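Local coordinates for protein insecticidal Delta-Endotoxin Cry8Ea1 (Bacillus Thuringiensis, PDB 3EB7) that is toxic to larvae of the beetle Holotrichia parallela and, as a three-domain Cry toxin, probably acts by forming pores in insect gut membranes, at residues H275-I280 with H414-Y418; G338-T344 with V365-P371; V361-F366 with T378-P383. All coordinates share one frame; numbering follows the deposited sequence.

Interaction 1 of 3, residues H275-I280 with H414-Y418; sequences HLFDFI and HRLNY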
loop_
_atom_site.group_PDB
_atom_site.type_symbol
_atom_site.label_atom_id
_atom_site.label_comp_id
_atom_site.label_asym_id
_atom_site.label_seq_id
_atom_site.Cartn_x
_atom_site.Cartn_y
_atom_site.Cartn_z
ATOM N N HIS A 275 -15.226 0.248 3.270
ATOM C CA HIS A 275 -15.919 0.990 2.195
ATOM C C HIS A 275 -15.257 0.575 0.900
ATOM O O HIS A 275 -14.144 0.031 0.902
ATOM C CB HIS A 275 -15.744 2.531 2.366
ATOM C CG HIS A 275 -14.302 2.956 2.550
ATOM N ND1 HIS A 275 -13.516 3.403 1.506
ATOM C CD2 HIS A 275 -13.498 2.942 3.644
ATOM C CE1 HIS A 275 -12.292 3.650 1.953
ATOM N NE2 HIS A 275 -12.255 3.394 3.250
ATOM N N LEU A 276 -15.939 0.837 -0.203
ATOM C CA LEU A 276 -15.387 0.623 -1.528
ATOM C C LEU A 276 -14.358 1.699 -1.812
ATOM O O LEU A 276 -14.464 2.824 -1.315
ATOM C CB LEU A 276 -16.525 0.701 -2.577
ATOM C CG LEU A 276 -17.400 -0.556 -2.594
ATOM C CD1 LEU A 276 -18.783 -0.172 -3.071
ATOM C CD2 LEU A 276 -16.734 -1.672 -3.450
ATOM N N PHE A 277 -13.359 1.374 -2.610
ATOM C CA PHE A 277 -12.303 2.336 -2.914
ATOM C C PHE A 277 -12.932 3.649 -3.403
ATOM O O PHE A 277 -13.770 3.635 -4.281
ATOM C CB PHE A 277 -11.368 1.744 -3.968
ATOM C CG PHE A 277 -10.172 2.610 -4.264
ATOM C CD1 PHE A 277 -9.040 2.572 -3.445
ATOM C CD2 PHE A 277 -10.177 3.475 -5.351
ATOM C CE1 PHE A 277 -7.919 3.367 -3.715
ATOM C CE2 PHE A 277 -9.068 4.277 -5.611
ATOM C CZ PHE A 277 -7.930 4.213 -4.772
ATOM N N ASP A 278 -12.570 4.781 -2.818
ATOM C CA ASP A 278 -13.241 6.052 -3.196
ATOM C C ASP A 278 -12.317 7.276 -3.338
ATOM O O ASP A 278 -11.147 7.224 -3.003
ATOM C CB ASP A 278 -14.449 6.360 -2.294
ATOM C CG ASP A 278 -14.079 6.555 -0.827
ATOM O OD1 ASP A 278 -12.880 6.606 -0.495
ATOM O OD2 ASP A 278 -15.008 6.688 0.016
ATOM N N PHE A 279 -12.866 8.351 -3.876
ATOM C CA PHE A 279 -12.122 9.602 -4.096
ATOM C C PHE A 279 -12.901 10.745 -3.506
ATOM O O PHE A 279 -14.117 10.804 -3.702
ATOM C CB PHE A 279 -11.913 9.861 -5.594
ATOM C CG PHE A 279 -10.974 8.887 -6.235
ATOM C CD1 PHE A 279 -11.470 7.736 -6.891
ATOM C CD2 PHE A 279 -9.598 9.078 -6.150
ATOM C CE1 PHE A 279 -10.579 6.809 -7.463
ATOM C CE2 PHE A 279 -8.714 8.176 -6.719
ATOM C CZ PHE A 279 -9.195 7.045 -7.368
ATOM N N ILE A 280 -12.205 11.627 -2.787
ATOM C CA ILE A 280 -12.797 12.858 -2.284
ATOM C C ILE A 280 -13.284 13.737 -3.427
ATOM O O ILE A 280 -12.579 13.906 -4.419
ATOM C CB ILE A 280 -11.819 13.634 -1.308
ATOM C CG1 ILE A 280 -12.513 14.817 -0.649
ATOM C CG2 ILE A 280 -10.540 14.141 -2.044
ATOM C CD1 ILE A 280 -11.816 15.302 0.649
ATOM N N HIS A 414 1.147 9.262 -2.798
ATOM C CA HIS A 414 -0.202 9.181 -2.240
ATOM C C HIS A 414 -0.980 10.432 -2.519
ATOM O O HIS A 414 -0.405 11.471 -2.864
ATOM C CB HIS A 414 -0.169 8.938 -0.709
ATOM C CG HIS A 414 0.406 7.611 -0.334
ATOM N ND1 HIS A 414 1.757 7.329 -0.442
ATOM C CD2 HIS A 414 -0.189 6.467 0.093
ATOM C CE1 HIS A 414 1.977 6.077 -0.068
ATOM N NE2 HIS A 414 0.810 5.537 0.270
ATOM N N ARG A 415 -2.308 10.308 -2.397
ATOM C CA ARG A 415 -3.235 11.428 -2.582
ATOM C C ARG A 415 -4.160 11.437 -1.373
ATOM O O ARG A 415 -4.386 10.366 -0.785
ATOM C CB ARG A 415 -4.045 11.243 -3.866
ATOM C CG ARG A 415 -4.985 10.065 -3.790
ATOM C CD ARG A 415 -5.908 10.015 -4.945
ATOM N NE ARG A 415 -5.259 9.484 -6.136
ATOM C CZ ARG A 415 -4.863 8.226 -6.304
ATOM N NH1 ARG A 415 -5.072 7.309 -5.363
ATOM N NH2 ARG A 415 -4.280 7.877 -7.440
ATOM N N LEU A 416 -4.692 12.614 -1.009
ATOM C CA LEU A 416 -5.643 12.730 0.104
ATOM C C LEU A 416 -6.945 12.025 -0.284
ATOM O O LEU A 416 -7.487 12.268 -1.378
ATOM C CB LEU A 416 -5.931 14.193 0.488
ATOM C CG LEU A 416 -6.859 14.417 1.707
ATOM C CD1 LEU A 416 -6.179 13.852 2.966
ATOM C CD2 LEU A 416 -7.203 15.914 1.883
ATOM N N ASN A 417 -7.447 11.184 0.620
ATOM C CA ASN A 417 -8.634 10.417 0.368
ATOM C C ASN A 417 -9.811 10.840 1.249
ATOM O O ASN A 417 -10.951 10.880 0.791
ATOM C CB ASN A 417 -8.324 8.917 0.564
ATOM C CG ASN A 417 -9.536 7.998 0.303
ATOM O OD1 ASN A 417 -10.448 8.324 -0.453
ATOM N ND2 ASN A 417 -9.542 6.871 0.943
ATOM N N TYR A 418 -9.553 11.147 2.512
ATOM C CA TYR A 418 -10.620 11.392 3.445
ATOM C C TYR A 418 -10.095 12.149 4.672
ATOM O O TYR A 418 -8.878 12.224 4.903
ATOM C CB TYR A 418 -11.244 10.040 3.851
ATOM C CG TYR A 418 -12.737 10.106 4.118
ATOM C CD1 TYR A 418 -13.658 10.133 3.060
ATOM C CD2 TYR A 418 -13.223 10.142 5.431
ATOM C CE1 TYR A 418 -15.046 10.211 3.329
ATOM C CE2 TYR A 418 -14.599 10.208 5.705
ATOM C CZ TYR A 418 -15.487 10.248 4.659
ATOM O OH TYR A 418 -16.824 10.328 4.936
HETATM O O HOH W 1 -9.044 11.193 -3.070
#
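Arg415 NH1 is gripped by Thr433 OG1 and by the carbonyl of His434, while NE pairs with Asp340 OD1 in a salt bridge; the guanidinium held in this way receives the rim of the Phe279 ring. The contact joins two antiparallel sheets of the beta-prism domain of a three-domain Cry toxin, with the strand segments 278-280 and 414-418 crossing at 98° instead of pairing. Phe279 CE2 sits over one face of the guanidinium, displaced toward its rim, at 3.7 Å from Arg415 NE. The two planes are 75° apart, so the ring stands almost upright on the cation and presents its edge. A bend at chi3 of Arg415 (78°) turns NE and the guanidinium aside; Arg415 CD, just before the bend, lies in the plane of that ring, 3.8 Å from Phe279 CE2. The edge of Phe277 comes near the same group, with Phe277 CZ 4.3 Å from Arg415 NH1. Nearby, the carboxylate of Asp278 meets the amide end of Asn417 at a steep tilt. Asp278 is already held from outside, by a salt bridge to Arg272 and a hydrogen bond to Ser308, which should favour its charged form. Asn417 and Tyr418 form a classic beta bulge opposite Ser431. A water joins the backbones, accepting from Ile280 N at 3.2 Å and donating to the carbonyl of Leu416. Beside it the Ile280 side chain packs on backbone oxygens, with Ile280 CG2 3.6 Å from Leu416 O and Ile280 CB 3.6 Å from Asn417 O.

Interaction 2 of 3, residues G338-T344 with V365-P371; sequences GFDVYKT and VFDAIYP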
loop_
_atom_site.group_PDB
_atom_site.type_symbol
_atom_site.label_atom_id
_atom_site.label_comp_id
_atom_site.label_asym_id
_atom_site.label_seq_id
_atom_site.Cartn_x
_atom_site.Cartn_y
_atom_site.Cartn_z
ATOM N N GLY A 338 -11.788 15.189 -9.111
ATOM C CA GLY A 338 -10.705 14.896 -10.027
ATOM C C GLY A 338 -9.316 15.284 -9.567
ATOM O O GLY A 338 -8.350 14.976 -10.240
ATOM N N PHE A 339 -9.212 15.964 -8.429
ATOM C CA PHE A 339 -7.924 16.424 -7.893
ATOM C C PHE A 339 -7.237 15.411 -6.970
ATOM O O PHE A 339 -7.817 14.939 -5.967
ATOM C CB PHE A 339 -8.097 17.728 -7.081
ATOM C CG PHE A 339 -8.077 18.999 -7.915
ATOM C CD1 PHE A 339 -9.236 19.752 -8.077
ATOM C CD2 PHE A 339 -6.894 19.453 -8.500
ATOM C CE1 PHE A 339 -9.242 20.914 -8.830
ATOM C CE2 PHE A 339 -6.875 20.661 -9.265
ATOM C CZ PHE A 339 -8.064 21.387 -9.421
ATOM N N ASP A 340 -5.982 15.131 -7.309
ATOM C CA ASP A 340 -5.023 14.503 -6.438
ATOM C C ASP A 340 -4.385 15.579 -5.563
ATOM O O ASP A 340 -3.588 16.399 -6.068
ATOM C CB ASP A 340 -3.923 13.831 -7.275
ATOM C CG ASP A 340 -4.364 12.475 -7.866
ATOM O OD1 ASP A 340 -5.485 11.997 -7.607
ATOM O OD2 ASP A 340 -3.591 11.887 -8.633
ATOM N N VAL A 341 -4.752 15.603 -4.279
ATOM C CA VAL A 341 -4.030 16.379 -3.295
ATOM C C VAL A 341 -2.771 15.602 -2.854
ATOM O O VAL A 341 -2.856 14.639 -2.125
ATOM C CB VAL A 341 -4.914 16.704 -2.106
ATOM C CG1 VAL A 341 -4.145 17.465 -1.061
ATOM C CG2 VAL A 341 -6.116 17.513 -2.569
ATOM N N TYR A 342 -1.605 16.028 -3.328
ATOM C CA TYR A 342 -0.362 15.306 -3.066
ATOM C C TYR A 342 0.403 15.764 -1.818
ATOM O O TYR A 342 1.330 15.097 -1.389
ATOM C CB TYR A 342 0.528 15.302 -4.320
ATOM C CG TYR A 342 0.863 16.668 -4.850
ATOM C CD1 TYR A 342 1.984 17.373 -4.373
ATOM C CD2 TYR A 342 0.050 17.276 -5.812
ATOM C CE1 TYR A 342 2.274 18.684 -4.842
ATOM C CE2 TYR A 342 0.339 18.566 -6.292
ATOM C CZ TYR A 342 1.451 19.253 -5.815
ATOM O OH TYR A 342 1.708 20.525 -6.290
ATOM N N LYS A 343 0.012 16.889 -1.231
ATOM C CA LYS A 343 0.693 17.390 -0.039
ATOM C C LYS A 343 -0.233 18.274 0.740
ATOM O O LYS A 343 -0.984 19.053 0.171
ATOM C CB LYS A 343 1.954 18.176 -0.403
ATOM C CG LYS A 343 2.626 18.852 0.811
ATOM C CD LYS A 343 4.077 19.169 0.537
ATOM C CE LYS A 343 4.356 20.619 0.456
ATOM N NZ LYS A 343 5.119 21.086 1.635
ATOM N N THR A 344 -0.214 18.109 2.057
ATOM C CA THR A 344 -0.933 18.964 2.947
ATOM C C THR A 344 0.125 19.487 3.883
ATOM O O THR A 344 1.040 18.741 4.270
ATOM C CB THR A 344 -2.059 18.214 3.750
ATOM O OG1 THR A 344 -1.501 17.144 4.538
ATOM C CG2 THR A 344 -3.139 17.667 2.798
ATOM N N VAL A 365 -2.744 23.992 4.069
ATOM C CA VAL A 365 -2.466 24.183 2.632
ATOM C C VAL A 365 -2.536 22.819 1.894
ATOM O O VAL A 365 -1.774 21.898 2.223
ATOM C CB VAL A 365 -1.078 24.846 2.418
ATOM C CG1 VAL A 365 -0.813 25.084 0.936
ATOM C CG2 VAL A 365 -0.994 26.190 3.193
ATOM N N PHE A 366 -3.469 22.688 0.950
ATOM C CA PHE A 366 -3.592 21.493 0.122
ATOM C C PHE A 366 -2.975 21.740 -1.273
ATOM O O PHE A 366 -3.514 22.533 -2.074
ATOM C CB PHE A 366 -5.065 21.083 -0.085
ATOM C CG PHE A 366 -5.936 21.077 1.188
ATOM C CD1 PHE A 366 -6.506 22.272 1.677
ATOM C CD2 PHE A 366 -6.238 19.873 1.846
ATOM C CE1 PHE A 366 -7.329 22.281 2.836
ATOM C CE2 PHE A 366 -7.087 19.851 2.986
ATOM C CZ PHE A 366 -7.640 21.052 3.478
ATOM N N ASP A 367 -1.890 21.041 -1.590
ATOM C CA ASP A 367 -1.315 21.157 -2.923
ATOM C C ASP A 367 -1.936 20.097 -3.792
ATOM O O ASP A 367 -1.902 18.926 -3.448
ATOM C CB ASP A 367 0.186 21.001 -2.902
ATOM C CG ASP A 367 0.886 22.106 -2.130
ATOM O OD1 ASP A 367 0.434 23.279 -2.163
ATOM O OD2 ASP A 367 1.936 21.811 -1.526
ATOM N N ALA A 368 -2.532 20.517 -4.900
ATOM C CA ALA A 368 -3.310 19.620 -5.718
ATOM C C ALA A 368 -2.929 19.692 -7.192
ATOM O O ALA A 368 -2.502 20.744 -7.710
ATOM C CB ALA A 368 -4.824 19.909 -5.542
ATOM N N ILE A 369 -3.090 18.550 -7.853
ATOM C CA ILE A 369 -2.966 18.442 -9.291
ATOM C C ILE A 369 -4.103 17.582 -9.857
ATOM O O ILE A 369 -4.599 16.668 -9.210
ATOM C CB ILE A 369 -1.572 17.862 -9.699
ATOM C CG1 ILE A 369 -1.315 18.013 -11.199
ATOM C CG2 ILE A 369 -1.411 16.380 -9.261
ATOM C CD1 ILE A 369 0.131 17.725 -11.558
ATOM N N TYR A 370 -4.502 17.904 -11.072
ATOM C CA TYR A 370 -5.463 17.154 -11.862
ATOM C C TYR A 370 -4.697 16.156 -12.731
ATOM O O TYR A 370 -4.036 16.563 -13.691
ATOM C CB TYR A 370 -6.115 18.169 -12.752
ATOM C CG TYR A 370 -7.533 17.981 -12.947
ATOM C CD1 TYR A 370 -8.449 18.272 -11.927
ATOM C CD2 TYR A 370 -7.995 17.521 -14.172
ATOM C CE1 TYR A 370 -9.801 18.102 -12.119
ATOM C CE2 TYR A 370 -9.370 17.336 -14.399
ATOM C CZ TYR A 370 -10.256 17.610 -13.370
ATOM O OH TYR A 370 -11.586 17.383 -13.626
ATOM N N PRO A 371 -4.742 14.838 -12.402
ATOM C CA PRO A 371 -3.850 13.977 -13.194
ATOM C C PRO A 371 -4.203 13.870 -14.673
ATOM O O PRO A 371 -3.344 13.483 -15.441
ATOM C CB PRO A 371 -3.924 12.610 -12.494
ATOM C CG PRO A 371 -5.194 12.631 -11.758
ATOM C CD PRO A 371 -5.475 14.070 -11.379
HETATM O O HOH W 2 -0.162 22.275 -6.674
#
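A classic beta bulge, with Tyr342 and Lys343 both facing Asp367, marks this end of the hairpin formed by strands 340-352 and 357-369 in the beta-prism domain. On one side of it Asp340 and Ile369 form an antiparallel hydrogen-bonded pair, Asp340 N to Ile369 O and Ile369 N to Asp340 O both measuring 2.8 Å. At the bulge the bonds run from Tyr342 N to Asp367 O and from Asp367 N to Lys343 O. The first torsion of Tyr342 (57°) sets CG between the backbone N and the carbonyl carbon, swinging the ring over the partner strand. There Asp367 CB makes a CH-pi contact with the Tyr342 ring face, 4.0 Å from the ring centroid, and Asp367 O lies over the ring nearer its rim. A water connects the hydroxyl of Tyr342 to the carbonyl of Ala368. Lys343 runs beside Asp367, pointing the same way, but Lys343 NZ stays 4.5 Å from Asp367 OD2, beyond a salt bridge. Val341, Thr344, Phe366 and Ala368 point to the face away from Asp367, with Val341 CG1 at the edge of the Phe366 ring. Next to the Asp340-Ile369 pair, Tyr370 and Phe339 make a T-shaped stack, planes at 78°, in which Tyr370 CD1 stands over the centre of the Phe339 ring. The face of the Tyr370 ring lies against the carbonyl of Gly338, with Tyr370 CD1 3.7 Å from Gly338 O, and Pro371 CD approaches the same oxygen to 3.2 Å.

Interaction 3 of 3, residues V361-F366 with T378-P383; sequences VSKVVF and TFTYNP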
loop_
_atom_site.group_PDB
_atom_site.type_symbol
_atom_site.label_atom_id
_atom_site.label_comp_id
_atom_site.label_asym_id
_atom_site.label_seq_id
_atom_site.Cartn_x
_atom_site.Cartn_y
_atom_site.Cartn_z
ATOM N N VAL A 361 -6.818 23.046 14.562
ATOM C CA VAL A 361 -6.066 23.329 13.342
ATOM C C VAL A 361 -6.418 24.762 12.874
ATOM O O VAL A 361 -7.603 25.088 12.653
ATOM C CB VAL A 361 -6.397 22.262 12.253
ATOM C CG1 VAL A 361 -5.827 22.640 10.838
ATOM C CG2 VAL A 361 -5.941 20.855 12.711
ATOM N N SER A 362 -5.395 25.604 12.731
ATOM C CA SER A 362 -5.596 27.017 12.306
ATOM C C SER A 362 -5.386 27.249 10.807
ATOM O O SER A 362 -5.803 28.266 10.245
ATOM C CB SER A 362 -4.662 27.930 13.092
ATOM O OG SER A 362 -3.336 27.510 12.830
ATOM N N LYS A 363 -4.762 26.289 10.156
ATOM C CA LYS A 363 -4.367 26.470 8.777
ATOM C C LYS A 363 -4.055 25.143 8.113
ATOM O O LYS A 363 -3.365 24.311 8.700
ATOM C CB LYS A 363 -3.132 27.379 8.689
ATOM C CG LYS A 363 -2.735 27.728 7.259
ATOM C CD LYS A 363 -1.601 28.759 7.318
ATOM C CE LYS A 363 -1.019 29.078 5.949
ATOM N NZ LYS A 363 0.245 29.870 6.194
ATOM N N VAL A 364 -4.561 24.954 6.903
ATOM C CA VAL A 364 -4.148 23.812 6.054
ATOM C C VAL A 364 -3.924 24.262 4.606
ATOM O O VAL A 364 -4.815 24.830 4.004
ATOM C CB VAL A 364 -5.192 22.618 6.038
ATOM C CG1 VAL A 364 -4.631 21.433 5.229
ATOM C CG2 VAL A 364 -5.551 22.186 7.441
ATOM N N VAL A 365 -2.744 23.992 4.069
ATOM C CA VAL A 365 -2.466 24.183 2.632
ATOM C C VAL A 365 -2.536 22.819 1.894
ATOM O O VAL A 365 -1.774 21.898 2.223
ATOM C CB VAL A 365 -1.078 24.846 2.418
ATOM C CG1 VAL A 365 -0.813 25.084 0.936
ATOM C CG2 VAL A 365 -0.994 26.190 3.193
ATOM N N PHE A 366 -3.469 22.688 0.950
ATOM C CA PHE A 366 -3.592 21.493 0.122
ATOM C C PHE A 366 -2.975 21.740 -1.273
ATOM O O PHE A 366 -3.514 22.533 -2.074
ATOM C CB PHE A 366 -5.065 21.083 -0.085
ATOM C CG PHE A 366 -5.936 21.077 1.188
ATOM C CD1 PHE A 366 -6.506 22.272 1.677
ATOM C CD2 PHE A 366 -6.238 19.873 1.846
ATOM C CE1 PHE A 366 -7.329 22.281 2.836
ATOM C CE2 PHE A 366 -7.087 19.851 2.986
ATOM C CZ PHE A 366 -7.640 21.052 3.478
ATOM N N THR A 378 -3.432 25.379 -5.560
ATOM C CA THR A 378 -3.395 25.305 -4.093
ATOM C C THR A 378 -4.759 25.640 -3.526
ATOM O O THR A 378 -5.436 26.534 -4.018
ATOM C CB THR A 378 -2.376 26.303 -3.495
ATOM O OG1 THR A 378 -1.142 26.170 -4.193
ATOM C CG2 THR A 378 -2.095 26.042 -2.038
ATOM N N PHE A 379 -5.155 24.922 -2.484
ATOM C CA PHE A 379 -6.349 25.269 -1.710
ATOM C C PHE A 379 -5.861 25.594 -0.327
ATOM O O PHE A 379 -5.106 24.837 0.257
ATOM C CB PHE A 379 -7.330 24.085 -1.667
ATOM C CG PHE A 379 -7.801 23.638 -3.040
ATOM C CD1 PHE A 379 -7.304 22.474 -3.617
ATOM C CD2 PHE A 379 -8.733 24.407 -3.762
ATOM C CE1 PHE A 379 -7.739 22.058 -4.887
ATOM C CE2 PHE A 379 -9.180 24.021 -5.026
ATOM C CZ PHE A 379 -8.689 22.832 -5.593
ATOM N N THR A 380 -6.252 26.750 0.184
ATOM C CA THR A 380 -5.838 27.144 1.509
ATOM C C THR A 380 -7.019 27.444 2.390
ATOM O O THR A 380 -7.876 28.278 2.063
ATOM C CB THR A 380 -4.923 28.383 1.490
ATOM O OG1 THR A 380 -3.891 28.196 0.509
ATOM C CG2 THR A 380 -4.338 28.604 2.855
ATOM N N TYR A 381 -7.019 26.719 3.509
ATOM C CA TYR A 381 -7.791 27.034 4.676
ATOM C C TYR A 381 -6.923 27.870 5.660
ATOM O O TYR A 381 -5.986 27.358 6.273
ATOM C CB TYR A 381 -8.257 25.713 5.331
ATOM C CG TYR A 381 -8.965 25.892 6.644
ATOM C CD1 TYR A 381 -10.281 26.415 6.688
ATOM C CD2 TYR A 381 -8.334 25.569 7.848
ATOM C CE1 TYR A 381 -10.955 26.591 7.918
ATOM C CE2 TYR A 381 -8.978 25.785 9.082
ATOM C CZ TYR A 381 -10.293 26.261 9.098
ATOM O OH TYR A 381 -10.950 26.435 10.298
ATOM N N ASN A 382 -7.231 29.166 5.788
ATOM C CA ASN A 382 -6.641 29.990 6.848
ATOM C C ASN A 382 -7.548 31.114 7.359
ATOM O O ASN A 382 -7.418 32.263 6.944
ATOM C CB ASN A 382 -5.267 30.511 6.425
ATOM C CG ASN A 382 -4.501 31.195 7.589
ATOM O OD1 ASN A 382 -4.915 31.180 8.771
ATOM N ND2 ASN A 382 -3.375 31.812 7.239
ATOM N N PRO A 383 -8.466 30.802 8.291
ATOM C CA PRO A 383 -9.365 31.900 8.726
ATOM C C PRO A 383 -8.648 33.025 9.500
ATOM O O PRO A 383 -9.147 34.145 9.507
ATOM C CB PRO A 383 -10.411 31.204 9.590
ATOM C CG PRO A 383 -9.811 29.842 9.914
ATOM C CD PRO A 383 -8.765 29.515 8.946
#
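Four backbone hydrogen bonds unite Val364 and Phe366 with Tyr381 and Phe379, forming the regular antiparallel ladder of the hairpin made by strands 357-369 and 376-381. Val364 and Tyr381 exchange a pair of 2.9 Å bonds between N and O in both directions; Phe366 and Phe379 do the same, with Phe366 N to Phe379 O at 2.8 Å and nearly straight (169°). CA-H...O contacts accompany the ladder, the closest joining Lys363 CA to Tyr381 O at 3.1 Å. Among the aromatic contacts, Phe366 turns the edge of its ring to the partner strand, so that Phe366 CD1 lies 3.2 Å from Phe379 O, while Val364 CG1 rests over one face of that ring. Tyr381 CG is anti to the backbone N (chi1 174°), and the ring edge approaches the carbonyl of Val361, Tyr381 CE2 being 3.9 Å from Val361 O. One face of the same ring takes Pro383 CD. Aliphatic packing occupies the opposite side of the sheet: Val365 CG1 presses on Thr378 CG2 at 3.4 Å, tighter than usual for carbons, and Val365 lies alongside Thr380. Farther along, the extended chain of Lys363 passes across the side chain of Asn382. The face bearing Val364, Phe366, Phe379 and Tyr381 turns inward in the prism, where Val364 meets Trp301 of strand 296-310, Phe366 and Phe379 meet Ile334 of strand 330-335, and the Tyr381 hydroxyl bonds to Thr287 on strand 278-292.

All three interactions lie in the beta-prism domain. Interactions 2 and 3, centres about 13 Å apart, share strand 357-369 and hence one four-stranded antiparallel sheet ordered 376-381, 357-369, 340-352, 389-394; their segments alternate along the chain, and Phe379 packs on both Phe339 and Ala368. Interaction 1, with its centre about 12 Å from that of interaction 2 and about 20 Å from that of interaction 3, brings in the domain's two other sheets. Its segments precede and follow all the others in sequence. Leu416 touches Phe366, and its backbone N probably bonds to Val341 O. Strand 414-422 thus meets both other sheets of the domain, and the three contacts together tie the sides of the prism to one another.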